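Local coordinates for putative short-chain dehydrogenase/reductase (Burkholderia xenovorans, PDB 5IZ4), which binds ADP in a Rossmann fold and probably works as a nicotinamide-dependent oxidoreductase, perhaps as an NADPH-dependent 3-oxoacyl-[acyl-carrier-protein] reductase, at residues V155-S160 / I195-L200; D96-C101 / Q134-A139; R126-G131 / A175-V180; A29-F34 / A59-A64. One frame throughout, in Å; residues are numbered along the deposited sequence.

Interaction 1. Residues V155-S160 / I195-L200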
loop_
_atom_site.group_PDB
_atom_site.type_symbol
_atom_site.label_atom_id
_atom_site.label_comp_id
_atom_site.label_asym_id
_atom_site.label_seq_id
_atom_site.Cartn_x
_atom_site.Cartn_y
_atom_site.Cartn_z
ATOM N N VAL A 155 -5.097 -17.286 -13.013
ATOM C CA VAL A 155 -5.191 -17.862 -11.671
ATOM C C VAL A 155 -5.782 -16.799 -10.749
ATOM O O VAL A 155 -5.290 -15.664 -10.706
ATOM C CB VAL A 155 -3.815 -18.334 -11.161
ATOM C CG1 VAL A 155 -3.897 -18.859 -9.716
ATOM C CG2 VAL A 155 -3.261 -19.430 -12.087
ATOM N N VAL A 156 -6.826 -17.159 -10.007
ATOM C CA VAL A 156 -7.465 -16.248 -9.056
ATOM C C VAL A 156 -7.398 -16.886 -7.675
ATOM O O VAL A 156 -7.934 -17.983 -7.462
ATOM C CB VAL A 156 -8.919 -15.935 -9.443
ATOM C CG1 VAL A 156 -9.597 -15.060 -8.373
ATOM C CG2 VAL A 156 -8.989 -15.269 -10.821
ATOM N N ASN A 157 -6.748 -16.199 -6.741
ATOM C CA ASN A 157 -6.587 -16.674 -5.371
ATOM C C ASN A 157 -7.578 -15.950 -4.474
ATOM O O ASN A 157 -7.607 -14.720 -4.454
ATOM C CB ASN A 157 -5.158 -16.416 -4.879
ATOM C CG ASN A 157 -4.127 -17.159 -5.694
ATOM O OD1 ASN A 157 -4.391 -18.254 -6.191
ATOM N ND2 ASN A 157 -2.944 -16.566 -5.843
ATOM N N VAL A 158 -8.378 -16.693 -3.723
ATOM C CA VAL A 158 -9.322 -16.057 -2.810
ATOM C C VAL A 158 -8.576 -15.818 -1.505
ATOM O O VAL A 158 -8.358 -16.736 -0.711
ATOM C CB VAL A 158 -10.588 -16.885 -2.598
ATOM C CG1 VAL A 158 -11.523 -16.132 -1.634
ATOM C CG2 VAL A 158 -11.268 -17.123 -3.918
ATOM N N SER A 159 -8.167 -14.572 -1.294
ATOM C CA SER A 159 -7.537 -14.201 -0.039
ATOM C C SER A 159 -8.612 -13.630 0.884
ATOM O O SER A 159 -9.735 -14.146 0.913
ATOM C CB SER A 159 -6.398 -13.216 -0.312
ATOM O OG SER A 159 -5.679 -12.913 0.863
ATOM N N SER A 160 -8.308 -12.559 1.618
ATOM C CA SER A 160 -9.270 -11.991 2.561
ATOM C C SER A 160 -8.816 -10.597 2.956
ATOM O O SER A 160 -7.614 -10.318 3.005
ATOM C CB SER A 160 -9.407 -12.858 3.830
ATOM O OG SER A 160 -10.238 -12.233 4.807
ATOM N N ILE A 195 0.512 -16.522 -17.998
ATOM C CA ILE A 195 -0.493 -16.710 -16.954
ATOM C C ILE A 195 -0.523 -15.458 -16.091
ATOM O O ILE A 195 0.530 -14.979 -15.658
ATOM C CB ILE A 195 -0.193 -17.944 -16.079
ATOM C CG1 ILE A 195 -0.008 -19.196 -16.936
ATOM C CG2 ILE A 195 -1.314 -18.141 -15.055
ATOM C CD1 ILE A 195 0.658 -20.378 -16.173
ATOM N N ARG A 196 -1.718 -14.928 -15.848
ATOM C CA ARG A 196 -1.923 -13.837 -14.907
ATOM C C ARG A 196 -2.365 -14.408 -13.569
ATOM O O ARG A 196 -3.102 -15.393 -13.526
ATOM C CB ARG A 196 -2.970 -12.854 -15.429
ATOM C CG ARG A 196 -2.542 -12.152 -16.715
ATOM C CD ARG A 196 -3.655 -11.255 -17.253
ATOM N NE ARG A 196 -4.785 -12.043 -17.735
ATOM C CZ ARG A 196 -5.941 -12.165 -17.086
ATOM N NH1 ARG A 196 -6.117 -11.559 -15.919
ATOM N NH2 ARG A 196 -6.906 -12.905 -17.601
ATOM N N VAL A 197 -1.894 -13.807 -12.479
ATOM C CA VAL A 197 -2.207 -14.294 -11.137
ATOM C C VAL A 197 -2.658 -13.108 -10.300
ATOM O O VAL A 197 -1.916 -12.124 -10.161
ATOM C CB VAL A 197 -1.012 -14.995 -10.469
ATOM C CG1 VAL A 197 -1.460 -15.680 -9.151
ATOM C CG2 VAL A 197 -0.373 -16.024 -11.412
ATOM N N ASN A 198 -3.856 -13.210 -9.723
ATOM C CA ASN A 198 -4.422 -12.138 -8.916
ATOM C C ASN A 198 -5.077 -12.742 -7.685
ATOM O O ASN A 198 -5.376 -13.938 -7.638
ATOM C CB ASN A 198 -5.446 -11.317 -9.707
ATOM C CG ASN A 198 -4.813 -10.557 -10.860
ATOM O OD1 ASN A 198 -4.077 -9.585 -10.650
ATOM N ND2 ASN A 198 -5.102 -10.989 -12.088
ATOM N N ALA A 199 -5.286 -11.905 -6.671
ATOM C CA ALA A 199 -5.973 -12.334 -5.463
ATOM C C ALA A 199 -7.196 -11.459 -5.244
ATOM O O ALA A 199 -7.244 -10.309 -5.700
ATOM C CB ALA A 199 -5.062 -12.282 -4.218
ATOM N N LEU A 200 -8.195 -12.025 -4.564
ATOM C CA LEU A 200 -9.388 -11.285 -4.162
ATOM C C LEU A 200 -9.404 -11.176 -2.644
ATOM O O LEU A 200 -9.073 -12.137 -1.951
ATOM C CB LEU A 200 -10.670 -11.983 -4.631
ATOM C CG LEU A 200 -10.733 -12.378 -6.100
ATOM C CD1 LEU A 200 -12.111 -12.903 -6.488
ATOM C CD2 LEU A 200 -10.379 -11.184 -6.915
HETATM O O HOH W 1 -6.281 -13.682 -12.543
#
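Val-155 to Val-158 pair in parallel register with Val-197 to Leu-200, the two strand segments inclined at 24° and joined by backbone bonds such as Val-155 N to Arg-196 O (2.8 Å) and Leu-200 N to Asn-157 O (2.8 Å). The last bond, Ser-159 N to Leu-200 O at 2.7 Å, is more bent (131° at the hydrogen), as the chain leaves the strand. On one face sit beta-branched residues, which favour strand geometry: CG2 of Val-155 meets CG2 of Ile-195 at 3.8 Å, while its CG1, anti to the backbone N (chi1 176°), lies alongside CG1 of Val-197. These are neighbouring strands of the parallel Rossmann sheet of the short-chain dehydrogenase/reductase (SDR) family, and helices 118-146 and 171-191 pack on this face. Asn-157 lies there too: its ND2 passes CG1 of Val-197 at 3.7 Å and bonds to Thr-184, while OD1 is bonded to strand 97-100. The other face carries Leu-200, whose CG rests on CG1 of Val-156 at 3.7 Å under helix 238-250. Also on that face, Asn-198 binds Gln-258 through OD1 and Ile-255 through ND2; a water accepts from ND2 and donates to Val-155 O (2.9 Å).

Interaction 2. Residues D96-C101 / Q134-A139; sequences DALINC and QMTRAA
ND2 of Asn-100 is held from two directions: it donates to OD1 of Asn-157 on the adjacent strand and, through a weak bond, to OG1 of Thr-136 on the helix above (3.0 Å, 132° at the hydrogen). Asn-100 opens the Asn-Cys-Ala-Gly form of the SDR family's NNAG motif, at the end of the central Rossmann strand 97-100; helix 118-146 runs back over it, its segment 134-139 nearly antiparallel to the strand at 171°. An amide suits this buried place because it can bond along the sheet and up to the helix at once. The hydroxyl of Thr-136 is similarly engaged twice, since OG1 also bonds to Leu-132 O one turn earlier in its own helix. The carbonyl end of the amide is turned to Met-135, with OD1 3.6 Å from both CB and CG. Beside this polar pair, Leu-98 forks against the helix. Its CG stands anti to the backbone N (chi1 166°), which carries the two methyls up to different helical residues: CD2 presses on the backbone at Thr-136 CA (3.5 Å) and reaches Ala-139 CB at 4.1 Å, where a small residue lets the helix come close to the sheet. Thr-136 and Met-135 in turn extend to strands 153-158 and 16-20. With CG of Met-135 anti to its backbone N, that one atom meets both Asn-100 OD1 and, at 3.9 Å, Leu-98 CD1.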
loop_
_atom_site.group_PDB
_atom_site.type_symbol
_atom_site.label_atom_id
_atom_site.label_comp_id
_atom_site.label_asym_id
_atom_site.label_seq_id
_atom_site.Cartn_x
_atom_site.Cartn_y
_atom_site.Cartn_z
ATOM N N ASP A 96 -7.965 -23.361 -18.518
ATOM C CA ASP A 96 -7.897 -21.950 -18.880
ATOM C C ASP A 96 -7.958 -21.022 -17.679
ATOM O O ASP A 96 -7.569 -19.854 -17.793
ATOM C CB ASP A 96 -9.032 -21.618 -19.854
ATOM C CG ASP A 96 -8.915 -22.393 -21.150
ATOM O OD1 ASP A 96 -9.336 -23.568 -21.192
ATOM O OD2 ASP A 96 -8.384 -21.830 -22.128
ATOM N N ALA A 97 -8.435 -21.508 -16.535
ATOM C CA ALA A 97 -8.476 -20.709 -15.319
ATOM C C ALA A 97 -8.475 -21.652 -14.124
ATOM O O ALA A 97 -9.074 -22.724 -14.185
ATOM C CB ALA A 97 -9.716 -19.810 -15.275
ATOM N N LEU A 98 -7.808 -21.237 -13.051
ATOM C CA LEU A 98 -7.828 -21.939 -11.771
ATOM C C LEU A 98 -8.266 -20.928 -10.723
ATOM O O LEU A 98 -7.656 -19.863 -10.602
ATOM C CB LEU A 98 -6.449 -22.507 -11.423
ATOM C CG LEU A 98 -6.269 -22.970 -9.974
ATOM C CD1 LEU A 98 -7.136 -24.190 -9.688
ATOM C CD2 LEU A 98 -4.788 -23.273 -9.723
ATOM N N ILE A 99 -9.321 -21.248 -9.979
ATOM C CA ILE A 99 -9.816 -20.383 -8.909
ATOM C C ILE A 99 -9.589 -21.127 -7.593
ATOM O O ILE A 99 -10.274 -22.115 -7.294
ATOM C CB ILE A 99 -11.295 -20.019 -9.094
ATOM C CG1 ILE A 99 -11.646 -19.802 -10.575
ATOM C CG2 ILE A 99 -11.632 -18.765 -8.279
ATOM C CD1 ILE A 99 -11.000 -18.575 -11.221
ATOM N N ASN A 100 -8.626 -20.658 -6.801
ATOM C CA ASN A 100 -8.250 -21.310 -5.546
ATOM C C ASN A 100 -9.151 -20.804 -4.425
ATOM O O ASN A 100 -8.848 -19.811 -3.766
ATOM C CB ASN A 100 -6.781 -21.041 -5.226
ATOM C CG ASN A 100 -5.837 -21.790 -6.145
ATOM O OD1 ASN A 100 -5.877 -23.014 -6.216
ATOM N ND2 ASN A 100 -4.994 -21.055 -6.876
ATOM N N CYS A 101 -10.259 -21.513 -4.180
ATOM C CA CYS A 101 -11.182 -21.147 -3.111
ATOM C C CYS A 101 -11.117 -22.080 -1.910
ATOM O O CYS A 101 -11.776 -21.806 -0.903
ATOM C CB CYS A 101 -12.628 -21.102 -3.618
ATOM S SG CYS A 101 -12.842 -20.140 -5.138
ATOM N N GLN A 134 0.321 -25.529 -4.078
ATOM C CA GLN A 134 0.447 -26.850 -4.687
ATOM C C GLN A 134 -0.560 -27.037 -5.816
ATOM O O GLN A 134 -0.241 -27.639 -6.849
ATOM C CB GLN A 134 0.295 -27.939 -3.619
ATOM C CG GLN A 134 1.520 -28.008 -2.692
ATOM C CD GLN A 134 1.441 -29.108 -1.631
ATOM O OE1 GLN A 134 2.472 -29.609 -1.183
ATOM N NE2 GLN A 134 0.225 -29.461 -1.205
ATOM N N MET A 135 -1.773 -26.511 -5.646
ATOM C CA MET A 135 -2.775 -26.602 -6.704
ATOM C C MET A 135 -2.348 -25.783 -7.915
ATOM O O MET A 135 -2.430 -26.248 -9.059
ATOM C CB MET A 135 -4.129 -26.119 -6.178
ATOM C CG MET A 135 -5.291 -26.494 -7.067
ATOM S SD MET A 135 -5.509 -28.293 -7.127
ATOM C CE MET A 135 -6.334 -28.433 -8.711
ATOM N N THR A 136 -1.878 -24.559 -7.671
ATOM C CA THR A 136 -1.424 -23.699 -8.756
ATOM C C THR A 136 -0.268 -24.343 -9.509
ATOM O O THR A 136 -0.288 -24.424 -10.742
ATOM C CB THR A 136 -1.011 -22.337 -8.208
ATOM O OG1 THR A 136 -2.116 -21.727 -7.520
ATOM C CG2 THR A 136 -0.594 -21.433 -9.348
ATOM N N ARG A 137 0.740 -24.829 -8.772
ATOM C CA ARG A 137 1.878 -25.502 -9.395
ATOM C C ARG A 137 1.434 -26.680 -10.249
ATOM O O ARG A 137 1.958 -26.885 -11.354
ATOM C CB ARG A 137 2.870 -25.979 -8.330
ATOM C CG ARG A 137 4.003 -26.840 -8.907
ATOM C CD ARG A 137 5.070 -27.226 -7.860
ATOM N NE ARG A 137 4.532 -28.059 -6.779
ATOM C CZ ARG A 137 5.185 -28.345 -5.660
ATOM N NH1 ARG A 137 6.416 -27.882 -5.467
ATOM N NH2 ARG A 137 4.609 -29.109 -4.731
ATOM N N ALA A 138 0.487 -27.485 -9.748
ATOM C CA ALA A 138 0.046 -28.653 -10.505
ATOM C C ALA A 138 -0.609 -28.257 -11.823
ATOM O O ALA A 138 -0.454 -28.962 -12.829
ATOM C CB ALA A 138 -0.916 -29.498 -9.665
ATOM N N ALA A 139 -1.304 -27.119 -11.845
ATOM C CA ALA A 139 -2.032 -26.633 -13.009
ATOM C C ALA A 139 -1.176 -25.826 -13.976
ATOM O O ALA A 139 -1.603 -25.619 -15.119
ATOM C CB ALA A 139 -3.212 -25.758 -12.566
#

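Interaction 3. Residues R126-G131 / A175-V180; sequences RVNLIG and ASKGAV. With ADP (adenosine-5'-diphosphate), chain B.
Asn-128 directs its backbone O toward helix 171-191 from within a wider, pi-type turn, where Gly-131 N bonds to Arg-126 O. There Asn-128 O accepts from a water at 2.8 Å, and the water accepts in turn from Lys-177 NZ. Lys-177 and Tyr-173 form the Tyr-x-x-x-Lys signature of the SDR family; an asparagine backbone carbonyl, water and lysine linked in this way are consistent with the proton-relay network of classical members. The asparagine side chain grips the same helix: ND2 donates to Ser-176 OG at 3.1 Å, a fairly straight bond (160°) lying close to the amide plane, while OD1 accepts from Thr-104 N. The first torsion of Ser-176 (chi1 75°) turns OG back toward the preceding turn, where it reaches Tyr-173 O. Lys-177 NZ has a further partner in Val-158 O. Alongside, Leu-129 CD2 lies on the helix backbone at Ala-179 C (3.6 Å), room for it being left by the small alanine. Segments 126-131 and 175-180 run nearly parallel, at 18°, and both pack on a neighbouring subunit, Leu-129 against Phe-121 of that subunit. On another side of helix 118-146, Val-127 touches the adenine of ADP, its CG2 3.5 Å from N6.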
loop_
_atom_site.group_PDB
_atom_site.type_symbol
_atom_site.label_atom_id
_atom_site.label_comp_id
_atom_site.label_asym_id
_atom_site.label_seq_id
_atom_site.Cartn_x
_atom_site.Cartn_y
_atom_site.Cartn_z
ATOM N N ARG A 126 -1.554 -24.797 5.961
ATOM C CA ARG A 126 -1.471 -25.953 5.083
ATOM C C ARG A 126 -2.513 -25.882 3.976
ATOM O O ARG A 126 -2.223 -26.221 2.826
ATOM C CB ARG A 126 -1.619 -27.220 5.924
ATOM C CG ARG A 126 -2.062 -28.467 5.203
ATOM C CD ARG A 126 -0.945 -29.131 4.408
ATOM N NE ARG A 126 0.320 -29.312 5.133
ATOM C CZ ARG A 126 1.396 -29.845 4.565
ATOM N NH1 ARG A 126 1.320 -30.264 3.302
ATOM N NH2 ARG A 126 2.535 -29.970 5.237
ATOM N N VAL A 127 -3.724 -25.418 4.294
ATOM C CA VAL A 127 -4.760 -25.294 3.271
ATOM C C VAL A 127 -4.624 -23.978 2.526
ATOM O O VAL A 127 -4.663 -23.932 1.290
ATOM C CB VAL A 127 -6.163 -25.413 3.890
ATOM C CG1 VAL A 127 -7.216 -25.404 2.783
ATOM C CG2 VAL A 127 -6.285 -26.655 4.782
ATOM N N ASN A 128 -4.482 -22.880 3.267
ATOM C CA ASN A 128 -4.669 -21.573 2.661
ATOM C C ASN A 128 -3.477 -21.157 1.821
ATOM O O ASN A 128 -3.644 -20.428 0.832
ATOM C CB ASN A 128 -4.940 -20.524 3.747
ATOM C CG ASN A 128 -6.247 -20.754 4.463
ATOM O OD1 ASN A 128 -6.971 -21.708 4.174
ATOM N ND2 ASN A 128 -6.562 -19.885 5.414
ATOM N N LEU A 129 -2.274 -21.600 2.184
ATOM C CA LEU A 129 -1.079 -21.155 1.485
ATOM C C LEU A 129 -0.391 -22.309 0.774
ATOM O O LEU A 129 -0.234 -22.257 -0.450
ATOM C CB LEU A 129 -0.116 -20.448 2.459
ATOM C CG LEU A 129 1.090 -19.706 1.866
ATOM C CD1 LEU A 129 2.182 -20.666 1.360
ATOM C CD2 LEU A 129 0.641 -18.746 0.764
ATOM N N ILE A 130 0.040 -23.342 1.508
ATOM C CA ILE A 130 0.715 -24.464 0.866
ATOM C C ILE A 130 -0.218 -25.128 -0.138
ATOM O O ILE A 130 0.167 -25.396 -1.282
ATOM C CB ILE A 130 1.218 -25.471 1.915
ATOM C CG1 ILE A 130 2.269 -24.793 2.804
ATOM C CG2 ILE A 130 1.777 -26.706 1.205
ATOM C CD1 ILE A 130 2.778 -25.629 3.956
ATOM N N GLY A 131 -1.464 -25.392 0.275
ATOM C CA GLY A 131 -2.402 -26.049 -0.621
ATOM C C GLY A 131 -2.698 -25.218 -1.852
ATOM O O GLY A 131 -2.811 -25.746 -2.965
ATOM N N ALA A 175 -2.570 -14.218 9.130
ATOM C CA ALA A 175 -1.201 -14.454 8.682
ATOM C C ALA A 175 -1.181 -15.262 7.393
ATOM O O ALA A 175 -0.428 -14.942 6.461
ATOM C CB ALA A 175 -0.398 -15.170 9.769
ATOM N N SER A 176 -2.007 -16.311 7.316
ATOM C CA SER A 176 -1.984 -17.156 6.128
ATOM C C SER A 176 -2.423 -16.379 4.903
ATOM O O SER A 176 -1.923 -16.631 3.801
ATOM C CB SER A 176 -2.864 -18.408 6.326
ATOM O OG SER A 176 -4.249 -18.072 6.242
ATOM N N LYS A 177 -3.308 -15.394 5.082
ATOM C CA LYS A 177 -3.796 -14.626 3.940
ATOM C C LYS A 177 -2.816 -13.524 3.548
ATOM O O LYS A 177 -2.718 -13.167 2.362
ATOM C CB LYS A 177 -5.182 -14.066 4.259
ATOM C CG LYS A 177 -6.247 -15.145 4.440
ATOM C CD LYS A 177 -6.446 -15.994 3.183
ATOM C CE LYS A 177 -7.716 -16.838 3.305
ATOM N NZ LYS A 177 -8.036 -17.609 2.051
ATOM N N GLY A 178 -2.055 -12.992 4.509
ATOM C CA GLY A 178 -0.945 -12.135 4.134
ATOM C C GLY A 178 0.065 -12.878 3.281
ATOM O O GLY A 178 0.608 -12.331 2.316
ATOM N N ALA A 179 0.324 -14.143 3.620
ATOM C CA ALA A 179 1.211 -14.958 2.800
ATOM C C ALA A 179 0.623 -15.183 1.411
ATOM O O ALA A 179 1.355 -15.172 0.413
ATOM C CB ALA A 179 1.473 -16.298 3.497
ATOM N N VAL A 180 -0.694 -15.406 1.325
ATOM C CA VAL A 180 -1.328 -15.579 0.017
ATOM C C VAL A 180 -1.124 -14.329 -0.834
ATOM O O VAL A 180 -0.817 -14.412 -2.032
ATOM C CB VAL A 180 -2.825 -15.915 0.169
ATOM C CG1 VAL A 180 -3.530 -15.824 -1.188
ATOM C CG2 VAL A 180 -3.003 -17.327 0.759
HETATM P PB ADP B . -15.984 -19.124 1.540
HETATM O O1B ADP B . -14.505 -19.580 1.268
HETATM O O2B ADP B . -17.011 -19.385 0.401
HETATM O O3B ADP B . -16.180 -17.775 2.302
HETATM P PA ADP B . -16.397 -21.955 2.577
HETATM O O1A ADP B . -15.816 -22.645 3.937
HETATM O O2A ADP B . -17.772 -22.578 2.176
HETATM O O3A ADP B . -16.316 -20.389 2.807
HETATM O "O5'" ADP B . -15.217 -22.477 1.541
HETATM C "C5'" ADP B . -14.104 -23.273 1.981
HETATM C "C4'" ADP B . -14.154 -24.530 1.109
HETATM O "O4'" ADP B . -12.828 -25.194 1.090
HETATM C "C3'" ADP B . -15.155 -25.604 1.607
HETATM O "O3'" ADP B . -15.743 -26.299 0.543
HETATM C "C2'" ADP B . -14.184 -26.546 2.371
HETATM O "O2'" ADP B . -14.823 -27.822 2.433
HETATM C "C1'" ADP B . -12.997 -26.557 1.425
HETATM N N9 ADP B . -11.781 -27.072 2.087
HETATM C C8 ADP B . -11.377 -26.954 3.427
HETATM N N7 ADP B . -10.231 -27.563 3.623
HETATM C C5 ADP B . -9.870 -28.096 2.401
HETATM C C6 ADP B . -8.775 -28.839 1.996
HETATM N N6 ADP B . -7.806 -29.169 2.884
HETATM N N1 ADP B . -8.690 -29.226 0.718
HETATM C C2 ADP B . -9.674 -28.892 -0.134
HETATM N N3 ADP B . -10.751 -28.192 0.170
HETATM C C4 ADP B . -10.826 -27.797 1.449
HETATM O O HOH W 2 -6.222 -19.267 0.643
#

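Interaction 4. Residues A29-F34 / A59-A64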
loop_
_atom_site.group_PDB
_atom_site.type_symbol
_atom_site.label_atom_id
_atom_site.label_comp_id
_atom_site.label_asym_id
_atom_site.label_seq_id
_atom_site.Cartn_x
_atom_site.Cartn_y
_atom_site.Cartn_z
ATOM N N ALA A 29 -20.309 -20.561 -5.897
ATOM C CA ALA A 29 -20.825 -19.469 -6.718
ATOM C C ALA A 29 -19.965 -19.248 -7.957
ATOM O O ALA A 29 -20.481 -18.868 -9.016
ATOM C CB ALA A 29 -20.895 -18.186 -5.890
ATOM N N THR A 30 -18.655 -19.472 -7.839
ATOM C CA THR A 30 -17.760 -19.251 -8.972
ATOM C C THR A 30 -17.913 -20.345 -10.021
ATOM O O THR A 30 -17.920 -20.060 -11.222
ATOM C CB THR A 30 -16.313 -19.145 -8.488
ATOM O OG1 THR A 30 -16.200 -18.042 -7.577
ATOM C CG2 THR A 30 -15.360 -18.912 -9.666
ATOM N N ALA A 31 -18.040 -21.604 -9.592
ATOM C CA ALA A 31 -18.335 -22.657 -10.554
ATOM C C ALA A 31 -19.590 -22.316 -11.349
ATOM O O ALA A 31 -19.617 -22.445 -12.578
ATOM C CB ALA A 31 -18.499 -23.997 -9.832
ATOM N N LEU A 32 -20.631 -21.846 -10.663
ATOM C CA LEU A 32 -21.877 -21.516 -11.344
ATOM C C LEU A 32 -21.680 -20.384 -12.348
ATOM O O LEU A 32 -22.182 -20.451 -13.478
ATOM C CB LEU A 32 -22.947 -21.145 -10.319
ATOM C CG LEU A 32 -24.350 -20.899 -10.885
ATOM C CD1 LEU A 32 -24.817 -22.084 -11.728
ATOM C CD2 LEU A 32 -25.345 -20.610 -9.767
ATOM N N ARG A 33 -20.939 -19.345 -11.962
ATOM C CA ARG A 33 -20.749 -18.203 -12.855
ATOM C C ARG A 33 -19.988 -18.604 -14.113
ATOM O O ARG A 33 -20.329 -18.162 -15.220
ATOM C CB ARG A 33 -20.012 -17.076 -12.129
ATOM C CG ARG A 33 -19.806 -15.839 -13.002
ATOM C CD ARG A 33 -21.149 -15.285 -13.434
ATOM N NE ARG A 33 -21.059 -14.136 -14.340
ATOM C CZ ARG A 33 -20.961 -14.239 -15.663
ATOM N NH1 ARG A 33 -20.900 -15.434 -16.237
ATOM N NH2 ARG A 33 -20.907 -13.148 -16.416
ATOM N N PHE A 34 -18.951 -19.434 -13.970
ATOM C CA PHE A 34 -18.256 -19.916 -15.160
ATOM C C PHE A 34 -19.164 -20.819 -15.989
ATOM O O PHE A 34 -19.142 -20.760 -17.224
ATOM C CB PHE A 34 -16.950 -20.622 -14.771
ATOM C CG PHE A 34 -15.784 -19.670 -14.588
ATOM C CD1 PHE A 34 -15.633 -18.956 -13.415
ATOM C CD2 PHE A 34 -14.856 -19.480 -15.603
ATOM C CE1 PHE A 34 -14.579 -18.064 -13.254
ATOM C CE2 PHE A 34 -13.791 -18.598 -15.450
ATOM C CZ PHE A 34 -13.649 -17.885 -14.274
ATOM N N ALA A 59 -25.132 -30.131 -10.281
ATOM C CA ALA A 59 -26.445 -30.138 -10.918
ATOM C C ALA A 59 -26.820 -28.746 -11.403
ATOM O O ALA A 59 -27.377 -28.588 -12.496
ATOM C CB ALA A 59 -27.503 -30.669 -9.951
ATOM N N LEU A 60 -26.513 -27.726 -10.609
ATOM C CA LEU A 60 -26.828 -26.359 -11.016
ATOM C C LEU A 60 -25.975 -25.914 -12.202
ATOM O O LEU A 60 -26.464 -25.201 -13.091
ATOM C CB LEU A 60 -26.638 -25.416 -9.832
ATOM C CG LEU A 60 -27.622 -25.601 -8.681
ATOM C CD1 LEU A 60 -27.218 -24.707 -7.520
ATOM C CD2 LEU A 60 -29.039 -25.302 -9.138
ATOM N N CYS A 61 -24.698 -26.308 -12.225
ATOM C CA CYS A 61 -23.830 -25.947 -13.343
ATOM C C CYS A 61 -24.276 -26.626 -14.632
ATOM O O CYS A 61 -24.196 -26.031 -15.716
ATOM C CB CYS A 61 -22.379 -26.309 -13.029
ATOM S SG CYS A 61 -21.611 -25.294 -11.776
ATOM N N ARG A 62 -24.722 -27.882 -14.538
ATOM C CA ARG A 62 -25.235 -28.567 -15.718
ATOM C C ARG A 62 -26.533 -27.935 -16.196
ATOM O O ARG A 62 -26.786 -27.857 -17.404
ATOM C CB ARG A 62 -25.444 -30.053 -15.415
ATOM C CG ARG A 62 -24.150 -30.823 -15.273
ATOM C CD ARG A 62 -24.409 -32.235 -14.804
ATOM N NE ARG A 62 -24.953 -33.113 -15.841
ATOM C CZ ARG A 62 -24.202 -33.775 -16.720
ATOM N NH1 ARG A 62 -22.880 -33.633 -16.704
ATOM N NH2 ARG A 62 -24.767 -34.577 -17.617
ATOM N N ASP A 63 -27.378 -27.502 -15.257
ATOM C CA ASP A 63 -28.603 -26.800 -15.621
ATOM C C ASP A 63 -28.289 -25.487 -16.323
ATOM O O ASP A 63 -29.037 -25.057 -17.214
ATOM C CB ASP A 63 -29.446 -26.554 -14.376
ATOM C CG ASP A 63 -30.686 -25.748 -14.668
ATOM O OD1 ASP A 63 -31.697 -26.350 -15.092
ATOM O OD2 ASP A 63 -30.647 -24.511 -14.477
ATOM N N ALA A 64 -27.192 -24.844 -15.929
ATOM C CA ALA A 64 -26.696 -23.647 -16.595
ATOM C C ALA A 64 -26.094 -23.956 -17.953
ATOM O O ALA A 64 -25.768 -23.020 -18.687
ATOM C CB ALA A 64 -25.655 -22.947 -15.715
#
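Two successive helices of the nucleotide-binding half of the Rossmann fold, 25-36 following the glycine-rich loop and 51-63 after the next strand, lie side by side here; their segments 29-34 and 59-63 are inclined at 16°, with the CA atoms of Leu-32 and Cys-61 the nearest pair. SG of Cys-61 lies against Ala-31, 3.6 Å from Ala-31 O and 3.9 Å from Ala-31 CB. A residue with so short a chain, facing an alanine, allows the axes of the two segments to come within 8.9 Å. A chi1 of -70° puts the sulfur beside its own backbone N, where it reaches the Ala-31 carbonyl. Deeper in, Cys-61 and Phe-34 both reach Val-41 of strand 40-45, and Ala-31 rests on Ile-19 of strand 16-20, so the inner edge of the helix pair is seated on the sheet. Toward the outside, Leu-32 bridges the seam with one branch. Its CD1 passes over the backbone of helix 51-63, 3.8 Å from Leu-60 O, and touches both Leu-60 CB and Ala-64 CB, 4.2 Å from each. Leu-60 itself is exposed, so this outer side lies near solvent. No hydrogen bond or salt bridge joins the two segments; they are held by van der Waals contact, with close fit rather than directional bonding setting their spacing.

In the fold
From the N terminus, interaction 4 closes first, joining the helices that precede and follow strand 40-45 in the chain, and is complete before the others open. Interaction 2 then folds helix 118-146 back onto strand 97-100. Before it closes, the same helix starts interaction 3, whose second half lies on helix 171-191, so the two cross. Interaction 1 opens inside the span of interaction 3 and closes beyond it, on strand 195-202, so these cross as well, while 2 and 1 follow in series. Strands 97-100 and 153-158 are hydrogen-bonded neighbours, joining 2 to 1; Ile-99 packs on Thr-30, joining 2 to 4; Ser-159 CB packs on Val-180 CG1, joining 1 to 3.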